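Local coordinates for protein tryptophan decarboxylase 1 (Oryza sativa subsp. japonica, PDB 6KHO) that decarboxylates L-tryptophan to tryptamine, and 5-hydroxy-L-tryptophan to serotonin, using pyridoxal 5'-phosphate as cofactor, at residues D241-Q254 with A277-F291. Sequence-based numbering, arbitrary orientation.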
loop_
_atom_site.group_PDB
_atom_site.type_symbol
_atom_site.label_atom_id
_atom_site.label_comp_id
_atom_site.label_asym_id
_atom_site.label_seq_id
_atom_site.Cartn_x
_atom_site.Cartn_y
_atom_site.Cartn_z
ATOM N N ASP A 241 -0.393 -27.225 21.369
ATOM C CA ASP A 241 0.458 -26.039 21.443
ATOM C C ASP A 241 -0.199 -24.861 20.732
ATOM O O ASP A 241 0.456 -24.057 20.061
ATOM C CB ASP A 241 1.852 -26.328 20.892
ATOM C CG ASP A 241 2.646 -27.259 21.799
ATOM O OD1 ASP A 241 2.511 -27.137 23.040
ATOM O OD2 ASP A 241 3.393 -28.112 21.277
ATOM N N TYR A 242 -1.517 -24.772 20.880
ATOM C CA TYR A 242 -2.361 -23.710 20.353
ATOM C C TYR A 242 -2.406 -23.679 18.825
ATOM O O TYR A 242 -2.886 -22.699 18.251
ATOM C CB TYR A 242 -1.944 -22.357 20.945
ATOM C CG TYR A 242 -2.093 -22.381 22.460
ATOM C CD1 TYR A 242 -3.322 -22.102 23.055
ATOM C CD2 TYR A 242 -1.029 -22.744 23.286
ATOM C CE1 TYR A 242 -3.485 -22.148 24.439
ATOM C CE2 TYR A 242 -1.182 -22.793 24.678
ATOM C CZ TYR A 242 -2.416 -22.493 25.244
ATOM O OH TYR A 242 -2.594 -22.534 26.610
ATOM N N GLY A 243 -1.953 -24.748 18.150
ATOM C CA GLY A 243 -2.239 -24.910 16.737
ATOM C C GLY A 243 -3.657 -25.414 16.485
ATOM O O GLY A 243 -4.310 -25.990 17.358
ATOM N N LEU A 244 -4.145 -25.183 15.266
ATOM C CA LEU A 244 -5.495 -25.613 14.913
ATOM C C LEU A 244 -5.600 -27.137 14.914
ATOM O O LEU A 244 -4.794 -27.831 14.283
ATOM C CB LEU A 244 -5.890 -25.059 13.545
ATOM C CG LEU A 244 -7.298 -25.403 13.052
ATOM C CD1 LEU A 244 -8.372 -24.880 14.006
ATOM C CD2 LEU A 244 -7.505 -24.828 11.658
ATOM N N ASP A 245 -6.587 -27.655 15.646
ATOM C CA ASP A 245 -6.890 -29.081 15.629
ATOM C C ASP A 245 -7.781 -29.377 14.426
ATOM O O ASP A 245 -8.889 -28.832 14.343
ATOM C CB ASP A 245 -7.585 -29.489 16.926
ATOM C CG ASP A 245 -7.796 -31.002 17.051
ATOM O OD1 ASP A 245 -7.493 -31.760 16.101
ATOM O OD2 ASP A 245 -8.256 -31.432 18.129
ATOM N N PRO A 246 -7.337 -30.192 13.468
ATOM C CA PRO A 246 -8.162 -30.402 12.269
ATOM C C PRO A 246 -9.461 -31.133 12.564
ATOM O O PRO A 246 -10.434 -30.963 11.819
ATOM C CB PRO A 246 -7.243 -31.218 11.345
ATOM C CG PRO A 246 -5.884 -31.128 11.955
ATOM C CD PRO A 246 -6.088 -30.965 13.413
ATOM N N ALA A 247 -9.516 -31.930 13.639
ATOM C CA ALA A 247 -10.788 -32.524 14.033
ATOM C C ALA A 247 -11.790 -31.450 14.434
ATOM O O ALA A 247 -12.966 -31.519 14.061
ATOM C CB ALA A 247 -10.577 -33.523 15.172
ATOM N N ARG A 248 -11.341 -30.436 15.181
ATOM C CA ARG A 248 -12.242 -29.347 15.547
ATOM C C ARG A 248 -12.670 -28.546 14.321
ATOM O O ARG A 248 -13.806 -28.059 14.259
ATOM C CB ARG A 248 -11.577 -28.430 16.585
ATOM C CG ARG A 248 -11.755 -28.884 18.035
ATOM C CD ARG A 248 -11.137 -27.919 19.049
ATOM N NE ARG A 248 -10.713 -28.621 20.265
ATOM C CZ ARG A 248 -10.164 -28.038 21.331
ATOM N NH1 ARG A 248 -9.960 -26.726 21.356
ATOM N NH2 ARG A 248 -9.812 -28.771 22.382
ATOM N N LEU A 249 -11.783 -28.405 13.332
ATOM C CA LEU A 249 -12.156 -27.701 12.109
ATOM C C LEU A 249 -13.202 -28.488 11.320
ATOM O O LEU A 249 -14.195 -27.920 10.846
ATOM C CB LEU A 249 -10.909 -27.444 11.262
ATOM C CG LEU A 249 -11.181 -26.929 9.851
ATOM C CD1 LEU A 249 -11.788 -25.531 9.882
ATOM C CD2 LEU A 249 -9.911 -26.953 8.996
ATOM N N LEU A 250 -12.990 -29.800 11.169
ATOM C CA LEU A 250 -13.935 -30.630 10.420
ATOM C C LEU A 250 -15.319 -30.618 11.066
ATOM O O LEU A 250 -16.341 -30.545 10.369
ATOM C CB LEU A 250 -13.402 -32.061 10.307
ATOM C CG LEU A 250 -14.299 -33.121 9.648
ATOM C CD1 LEU A 250 -14.904 -32.632 8.343
ATOM C CD2 LEU A 250 -13.496 -34.382 9.394
ATOM N N GLU A 251 -15.375 -30.673 12.396
ATOM C CA GLU A 251 -16.672 -30.656 13.059
ATOM C C GLU A 251 -17.395 -29.332 12.824
ATOM O O GLU A 251 -18.596 -29.320 12.530
ATOM C CB GLU A 251 -16.481 -30.937 14.547
ATOM C CG GLU A 251 -17.657 -30.576 15.401
ATOM C CD GLU A 251 -17.284 -30.513 16.869
ATOM O OE1 GLU A 251 -18.205 -30.454 17.716
ATOM O OE2 GLU A 251 -16.065 -30.511 17.171
ATOM N N ALA A 252 -16.674 -28.207 12.900
ATOM C CA ALA A 252 -17.300 -26.909 12.660
ATOM C C ALA A 252 -17.808 -26.786 11.226
ATOM O O ALA A 252 -18.920 -26.298 10.989
ATOM C CB ALA A 252 -16.311 -25.777 12.964
ATOM N N MET A 253 -16.993 -27.201 10.251
ATOM C CA MET A 253 -17.381 -27.056 8.851
ATOM C C MET A 253 -18.525 -28.002 8.495
ATOM O O MET A 253 -19.438 -27.627 7.745
ATOM C CB MET A 253 -16.182 -27.315 7.938
ATOM C CG MET A 253 -15.041 -26.298 8.069
ATOM S SD MET A 253 -14.016 -26.337 6.590
ATOM C CE MET A 253 -12.849 -27.480 7.030
ATOM N N GLN A 254 -18.479 -29.235 9.007
ATOM C CA GLN A 254 -19.561 -30.191 8.762
ATOM C C GLN A 254 -20.878 -29.688 9.353
ATOM O O GLN A 254 -21.930 -29.737 8.701
ATOM C CB GLN A 254 -19.185 -31.562 9.338
ATOM C CG GLN A 254 -20.100 -32.719 8.896
ATOM C CD GLN A 254 -20.191 -32.849 7.390
ATOM O OE1 GLN A 254 -21.148 -32.377 6.768
ATOM N NE2 GLN A 254 -19.195 -33.485 6.793
ATOM N N ALA A 277 2.462 -20.448 17.333
ATOM C CA ALA A 277 1.859 -21.739 17.048
ATOM C C ALA A 277 1.890 -21.994 15.539
ATOM O O ALA A 277 1.981 -21.064 14.730
ATOM C CB ALA A 277 0.425 -21.790 17.580
ATOM N N VAL A 278 1.816 -23.270 15.160
ATOM C CA VAL A 278 1.884 -23.670 13.755
ATOM C C VAL A 278 0.725 -24.606 13.454
ATOM O O VAL A 278 0.644 -25.696 14.029
ATOM C CB VAL A 278 3.214 -24.354 13.408
ATOM C CG1 VAL A 278 3.135 -24.940 12.006
ATOM C CG2 VAL A 278 4.384 -23.355 13.516
ATOM N N ASP A 279 -0.163 -24.186 12.554
ATOM C CA ASP A 279 -1.276 -25.032 12.134
ATOM C C ASP A 279 -0.769 -26.136 11.202
ATOM O O ASP A 279 0.144 -25.903 10.403
ATOM C CB ASP A 279 -2.351 -24.189 11.425
ATOM C CG ASP A 279 -3.034 -23.170 12.356
ATOM O OD1 ASP A 279 -2.899 -23.289 13.597
ATOM O OD2 ASP A 279 -3.727 -22.251 11.848
ATOM N N PRO A 280 -1.336 -27.360 11.282
ATOM C CA PRO A 280 -0.877 -28.443 10.397
ATOM C C PRO A 280 -1.450 -28.293 8.996
ATOM O O PRO A 280 -2.622 -28.617 8.758
ATOM C CB PRO A 280 -1.400 -29.706 11.093
ATOM C CG PRO A 280 -2.657 -29.240 11.777
ATOM C CD PRO A 280 -2.452 -27.790 12.150
ATOM N N VAL A 281 -0.623 -27.810 8.062
ATOM C CA VAL A 281 -1.133 -27.288 6.794
ATOM C C VAL A 281 -1.801 -28.389 5.977
ATOM O O VAL A 281 -2.915 -28.214 5.469
ATOM C CB VAL A 281 0.000 -26.610 5.998
ATOM C CG1 VAL A 281 -0.474 -26.260 4.604
ATOM C CG2 VAL A 281 0.511 -25.361 6.734
ATOM N N GLY A 282 -1.114 -29.523 5.806
ATOM C CA GLY A 282 -1.684 -30.601 5.013
ATOM C C GLY A 282 -2.995 -31.116 5.579
ATOM O O GLY A 282 -3.974 -31.305 4.848
ATOM N N ALA A 283 -3.040 -31.337 6.892
ATOM C CA ALA A 283 -4.265 -31.855 7.494
ATOM C C ALA A 283 -5.426 -30.875 7.346
ATOM O O ALA A 283 -6.576 -31.300 7.181
ATOM C CB ALA A 283 -4.028 -32.183 8.969
ATOM N N VAL A 284 -5.147 -29.568 7.382
ATOM C CA VAL A 284 -6.199 -28.569 7.198
ATOM C C VAL A 284 -6.721 -28.597 5.766
ATOM O O VAL A 284 -7.932 -28.518 5.528
ATOM C CB VAL A 284 -5.676 -27.169 7.577
ATOM C CG1 VAL A 284 -6.637 -26.076 7.109
ATOM C CG2 VAL A 284 -5.475 -27.079 9.074
ATOM N N ALA A 285 -5.812 -28.661 4.791
ATOM C CA ALA A 285 -6.228 -28.670 3.395
ATOM C C ALA A 285 -7.102 -29.884 3.097
ATOM O O ALA A 285 -8.070 -29.793 2.338
ATOM C CB ALA A 285 -5.001 -28.666 2.490
ATOM N N ASP A 286 -6.760 -31.032 3.680
ATOM C CA ASP A 286 -7.547 -32.239 3.458
ATOM C C ASP A 286 -8.954 -32.083 4.016
ATOM O O ASP A 286 -9.935 -32.469 3.368
ATOM C CB ASP A 286 -6.835 -33.433 4.090
ATOM C CG ASP A 286 -5.538 -33.764 3.388
ATOM O OD1 ASP A 286 -5.293 -33.198 2.297
ATOM O OD2 ASP A 286 -4.749 -34.570 3.931
ATOM N N VAL A 287 -9.077 -31.489 5.206
ATOM C CA VAL A 287 -10.396 -31.247 5.777
ATOM C C VAL A 287 -11.191 -30.301 4.886
ATOM O O VAL A 287 -12.356 -30.562 4.554
ATOM C CB VAL A 287 -10.264 -30.717 7.215
ATOM C CG1 VAL A 287 -11.597 -30.334 7.739
ATOM C CG2 VAL A 287 -9.671 -31.791 8.117
ATOM N N ALA A 288 -10.560 -29.210 4.442
ATOM C CA ALA A 288 -11.287 -28.226 3.655
ATOM C C ALA A 288 -11.674 -28.773 2.290
ATOM O O ALA A 288 -12.663 -28.324 1.699
ATOM C CB ALA A 288 -10.443 -26.954 3.500
ATOM N N ALA A 289 -10.906 -29.732 1.770
ATOM C CA ALA A 289 -11.215 -30.291 0.462
ATOM C C ALA A 289 -12.533 -31.061 0.464
ATOM O O ALA A 289 -13.164 -31.186 -0.587
ATOM C CB ALA A 289 -10.074 -31.192 -0.000
ATOM N N ARG A 290 -12.974 -31.555 1.622
ATOM C CA ARG A 290 -14.285 -32.187 1.713
ATOM C C ARG A 290 -15.401 -31.223 1.347
ATOM O O ARG A 290 -16.488 -31.665 0.963
ATOM C CB ARG A 290 -14.519 -32.728 3.129
ATOM C CG ARG A 290 -13.447 -33.682 3.635
ATOM C CD ARG A 290 -14.015 -34.675 4.645
ATOM N NE ARG A 290 -13.159 -35.852 4.773
ATOM C CZ ARG A 290 -13.480 -37.065 4.322
ATOM N NH1 ARG A 290 -14.642 -37.261 3.710
ATOM N NH2 ARG A 290 -12.638 -38.081 4.477
ATOM N N PHE A 291 -15.156 -29.916 1.465
ATOM C CA PHE A 291 -16.159 -28.906 1.184
ATOM C C PHE A 291 -15.804 -28.019 -0.001
ATOM O O PHE A 291 -16.573 -27.106 -0.322
ATOM C CB PHE A 291 -16.387 -28.053 2.437
ATOM C CG PHE A 291 -16.608 -28.879 3.667
ATOM C CD1 PHE A 291 -17.883 -29.294 4.011
ATOM C CD2 PHE A 291 -15.542 -29.283 4.448
ATOM C CE1 PHE A 291 -18.087 -30.088 5.137
ATOM C CE2 PHE A 291 -15.728 -30.064 5.564
ATOM C CZ PHE A 291 -17.003 -30.473 5.916
HETATM O O HOH W 1 1.433 -25.039 17.595
HETATM O O HOH W 2 -3.326 -21.372 15.675
#
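V287 plugs into helix 246-254 as a knob into a hole, set among P246, L249, L250 and M253. Its CG1, anti to the backbone N (chi1 174°), lies 3.6 Å from L250 CB and also meets the CD2 branch of L249, while CG2 faces P246. Deeper in, L249 CD2 touches V284 CG1 at 3.9 Å, the two side chains crossing at about a right angle, and L244 CD2 rests on V284 CG2. Farther along the contact, M253 lays its CB over one face of the F291 ring, 4.0 Å from the centroid and offset toward the rim; its SD stands obliquely to the same ring in a Met-aromatic contact. L250 CD1 comes to the ring edge, in plane, 3.9 Å from F291 CZ.

These are neighbouring, nearly parallel helices (17° between axes) of the large alpha/beta domain of a fold-type I PLP enzyme. They flank the mixed sheet, where V266 of strand 262-269 packs against L249, M253 and V284.

On the side turned away from the sheet P246 CG still packs closely, against A283 CB at 3.7 Å and against P280 CG. The outer rim loosens at L250, whose CD1 comes only to 4.3 Å from CD of the exposed R290. Polar links gather in the loops leading into the helices. D279 OD1 accepts from L244 N at 2.8 Å, the donor lying well above the carboxylate plane, and takes a second bond from a water shared with Y242 O; OD2 is held by T269 N. An alanine in place of D279 is likely to leave L244 N and T269 N without their acceptor and cut the loops' direct tie. Another water joins D241 O to V278 N.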